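Side-chain contact in mandelate racemase/muconate lactonizing protein (Thermobispora bispora, PDB 3VC5), which probably catalyses the magnesium-dependent dehydration of D-glucarate to 5-dehydro-4-deoxy-D-glucarate, the first step of D-glucarate breakdown: residues A166-K171 with R197-E202. Sequence-based numbering, arbitrary orientation.
Sequences AYLFYK and RLLIGE
The hydroxyl OH of Tyr167 is hydrogen-bonded to both Lys209 NZ and Lys211 NZ, while its carbonyl, hydrogen-bonded to Trp370 NE1, turns O to within 4.0 Å of CD2 of Leu199 on the helix. Residues 166-169 lie on the first strand of the modified TIM barrel of the enolase superfamily, and helix 189-203 is the connection of a beta-alpha-beta unit that runs on into strand 208-211. The helical segment runs back nearly antiparallel to the strand, at 160°, with axes 8.9 Å apart at closest approach.

Tyrosine suits its position because a flat ring can pack against Phe169, whose CZ lies 3.6 Å over it, nearer its edge than its centre, while the terminal hydroxyl reaches Lys211, a predicted proton acceptor, with a bound phosphate ion nearby. Its CB leaves the strand away from the helix.

The side chains that meet across the contact are apolar, and no hydrogen bond joins the two segments; branched aliphatic chains suit such a place. Ala166, with a methyl for its whole side chain, lets the backbones approach to 6.6 Å between its CA and that of Leu199. Ile200, branched at CB, brings CG1 to 4.4 Å from Ala166 CB and also packs on Ile208 of the next strand. Leu168 has CG beside its backbone N (chi1 -48°), which brings one branch to the helix: the two leucine side chains pass alongside in opposing senses, Leu168 CD2 lying 3.9 Å from Leu199 CD2.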
ATOM      1  N   ALA A 166      -0.782  10.506  26.122  1.00 24.76           N
ATOM      2  CA  ALA A 166      -0.248  11.637  26.849  1.00 24.05           C
ATOM      3  C   ALA A 166       1.269  11.619  26.678  1.00 23.99           C
ATOM      4  O   ALA A 166       1.929  10.677  27.142  1.00 27.69           O
ATOM      5  CB  ALA A 166      -0.600  11.498  28.343  1.00 27.54           C
ATOM      6  N   TYR A 167       1.808  12.650  26.034  1.00 23.86           N
ATOM      7  CA  TYR A 167       3.241  12.712  25.702  1.00 21.73           C
ATOM      8  C   TYR A 167       3.939  13.485  26.824  1.00 24.00           C
ATOM      9  O   TYR A 167       3.966  14.708  26.835  1.00 25.47           O
ATOM     10  CB  TYR A 167       3.476  13.401  24.359  1.00 21.97           C
ATOM     11  CG  TYR A 167       4.725  12.917  23.628  1.00 22.82           C
ATOM     12  CD1 TYR A 167       5.850  12.463  24.320  1.00 23.56           C
ATOM     13  CD2 TYR A 167       4.778  12.959  22.230  1.00 21.64           C
ATOM     14  CE1 TYR A 167       6.980  12.010  23.636  1.00 22.67           C
ATOM     15  CE2 TYR A 167       5.918  12.496  21.530  1.00 22.59           C
ATOM     16  CZ  TYR A 167       7.010  12.048  22.232  1.00 22.05           C
ATOM     17  OH  TYR A 167       8.151  11.551  21.567  1.00 22.30           O
ATOM     18  N   LEU A 168       4.446  12.750  27.808  1.00 23.38           N
ATOM     19  CA  LEU A 168       5.089  13.365  28.956  1.00 25.43           C
ATOM     20  C   LEU A 168       6.575  13.603  28.692  1.00 23.56           C
ATOM     21  O   LEU A 168       7.286  12.770  28.047  1.00 24.36           O
ATOM     22  CB  LEU A 168       4.926  12.482  30.196  1.00 25.37           C
ATOM     23  CG  LEU A 168       3.533  11.928  30.524  1.00 25.63           C
ATOM     24  CD1 LEU A 168       3.549  11.114  31.837  1.00 28.43           C
ATOM     25  CD2 LEU A 168       2.497  13.076  30.626  1.00 27.40           C
ATOM     26  N   PHE A 169       7.054  14.703  29.259  1.00 26.18           N
ATOM     27  CA  PHE A 169       8.447  15.087  29.172  1.00 25.56           C
ATOM     28  C   PHE A 169       8.928  15.561  30.516  1.00 27.49           C
ATOM     29  O   PHE A 169       8.209  16.285  31.210  1.00 28.87           O
ATOM     30  CB  PHE A 169       8.627  16.291  28.254  1.00 25.68           C
ATOM     31  CG  PHE A 169       8.454  15.990  26.776  1.00 23.68           C
ATOM     32  CD1 PHE A 169       7.191  15.895  26.207  1.00 25.01           C
ATOM     33  CD2 PHE A 169       9.570  15.835  25.958  1.00 22.99           C
ATOM     34  CE1 PHE A 169       7.031  15.643  24.820  1.00 24.88           C
ATOM     35  CE2 PHE A 169       9.428  15.564  24.566  1.00 26.56           C
ATOM     36  CZ  PHE A 169       8.171  15.461  24.008  1.00 25.98           C
ATOM     37  N   TYR A 170      10.172  15.240  30.841  1.00 27.04           N
ATOM     38  CA  TYR A 170      10.871  16.024  31.843  1.00 27.35           C
ATOM     39  C   TYR A 170      11.032  17.433  31.280  1.00 26.66           C
ATOM     40  O   TYR A 170      11.240  17.608  30.076  1.00 27.66           O
ATOM     41  CB  TYR A 170      12.230  15.413  32.165  1.00 28.25           C
ATOM     42  CG  TYR A 170      12.162  14.044  32.776  1.00 28.60           C
ATOM     43  CD1 TYR A 170      11.866  13.878  34.137  1.00 28.17           C
ATOM     44  CD2 TYR A 170      12.454  12.914  32.024  1.00 27.50           C
ATOM     45  CE1 TYR A 170      11.828  12.624  34.707  1.00 32.37           C
ATOM     46  CE2 TYR A 170      12.434  11.648  32.595  1.00 30.80           C
ATOM     47  CZ  TYR A 170      12.123  11.511  33.943  1.00 28.18           C
ATOM     48  OH  TYR A 170      12.104  10.257  34.519  1.00 31.68           O
ATOM     49  N   LYS A 171      10.836  18.446  32.120  1.00 28.08           N
ATOM     50  CA  LYS A 171      10.971  19.818  31.652  1.00 28.10           C
ATOM     51  C   LYS A 171      11.329  20.785  32.757  1.00 29.79           C
ATOM     52  O   LYS A 171      11.014  20.547  33.926  1.00 30.06           O
ATOM     53  CB  LYS A 171       9.671  20.271  30.976  1.00 26.31           C
ATOM     54  CG  LYS A 171       8.467  20.332  31.954  1.00 28.69           C
ATOM     55  CD  LYS A 171       7.157  20.736  31.253  1.00 27.24           C
ATOM     56  CE  LYS A 171       7.187  22.190  30.733  1.00 26.22           C
ATOM     57  NZ  LYS A 171       7.321  23.226  31.849  1.00 28.18           N
ATOM     58  N   ARG A 197      -1.291  13.769  35.530  1.00 32.99           N
ATOM     59  CA  ARG A 197      -2.617  14.112  36.068  1.00 32.69           C
ATOM     60  C   ARG A 197      -3.181  15.325  35.343  1.00 32.94           C
ATOM     61  O   ARG A 197      -4.373  15.378  35.021  1.00 32.94           O
ATOM     62  CB  ARG A 197      -2.547  14.402  37.566  1.00 36.98           C
ATOM     63  CG  ARG A 197      -2.285  13.178  38.421  1.00 38.21           C
ATOM     64  CD  ARG A 197      -2.578  13.469  39.884  1.00 39.51           C
ATOM     65  NE  ARG A 197      -1.896  12.495  40.731  1.00 42.74           N
ATOM     66  CZ  ARG A 197      -2.312  11.243  40.908  1.00 50.61           C
ATOM     67  NH1 ARG A 197      -3.411  10.818  40.287  1.00 50.46           N
ATOM     68  NH2 ARG A 197      -1.631  10.414  41.694  1.00 53.53           N
ATOM     69  N   LEU A 198      -2.315  16.303  35.107  1.00 31.57           N
ATOM     70  CA  LEU A 198      -2.709  17.526  34.430  1.00 32.16           C
ATOM     71  C   LEU A 198      -3.181  17.221  32.989  1.00 32.12           C
ATOM     72  O   LEU A 198      -4.307  17.561  32.619  1.00 34.05           O
ATOM     73  CB  LEU A 198      -1.546  18.524  34.453  1.00 32.79           C
ATOM     74  CG  LEU A 198      -1.729  19.970  33.981  1.00 36.73           C
ATOM     75  CD1 LEU A 198      -0.512  20.817  34.322  1.00 39.55           C
ATOM     76  CD2 LEU A 198      -1.999  20.023  32.503  1.00 42.46           C
ATOM     77  N   LEU A 199      -2.342  16.553  32.190  1.00 28.81           N
ATOM     78  CA  LEU A 199      -2.700  16.277  30.798  1.00 25.45           C
ATOM     79  C   LEU A 199      -3.895  15.335  30.684  1.00 26.95           C
ATOM     80  O   LEU A 199      -4.757  15.528  29.827  1.00 28.20           O
ATOM     81  CB  LEU A 199      -1.508  15.674  30.030  1.00 25.57           C
ATOM     82  CG  LEU A 199      -0.557  16.647  29.311  1.00 32.19           C
ATOM     83  CD1 LEU A 199      -0.109  17.777  30.189  1.00 40.27           C
ATOM     84  CD2 LEU A 199       0.647  15.903  28.697  1.00 36.85           C
ATOM     85  N   ILE A 200      -3.922  14.279  31.495  1.00 28.58           N
ATOM     86  CA  ILE A 200      -5.031  13.332  31.449  1.00 27.24           C
ATOM     87  C   ILE A 200      -6.329  14.000  31.886  1.00 29.16           C
ATOM     88  O   ILE A 200      -7.386  13.767  31.294  1.00 30.75           O
ATOM     89  CB  ILE A 200      -4.719  12.041  32.250  1.00 26.55           C
ATOM     90  CG1 ILE A 200      -3.654  11.221  31.502  1.00 31.70           C
ATOM     91  CG2 ILE A 200      -5.983  11.186  32.458  1.00 33.48           C
ATOM     92  CD1 ILE A 200      -2.957  10.171  32.377  1.00 32.73           C
ATOM     93  N   GLY A 201      -6.236  14.889  32.869  1.00 29.01           N
ATOM     94  CA  GLY A 201      -7.430  15.615  33.333  1.00 29.85           C
ATOM     95  C   GLY A 201      -8.017  16.450  32.208  1.00 32.96           C
ATOM     96  O   GLY A 201      -9.234  16.503  32.041  1.00 35.61           O
ATOM     97  N   GLU A 202      -7.146  17.090  31.428  1.00 28.82           N
ATOM     98  CA  GLU A 202      -7.581  17.989  30.355  1.00 27.41           C
ATOM     99  C   GLU A 202      -8.040  17.286  29.091  1.00 30.08           C
ATOM    100  O   GLU A 202      -9.039  17.690  28.483  1.00 30.64           O
ATOM    101  CB  GLU A 202      -6.497  19.034  30.043  1.00 29.67           C
ATOM    102  CG  GLU A 202      -6.191  19.943  31.249  1.00 31.75           C
ATOM    103  CD  GLU A 202      -5.073  20.963  31.020  1.00 32.16           C
ATOM    104  OE1 GLU A 202      -4.487  20.978  29.918  1.00 41.08           O
ATOM    105  OE2 GLU A 202      -4.798  21.765  31.956  1.00 35.33           O
TER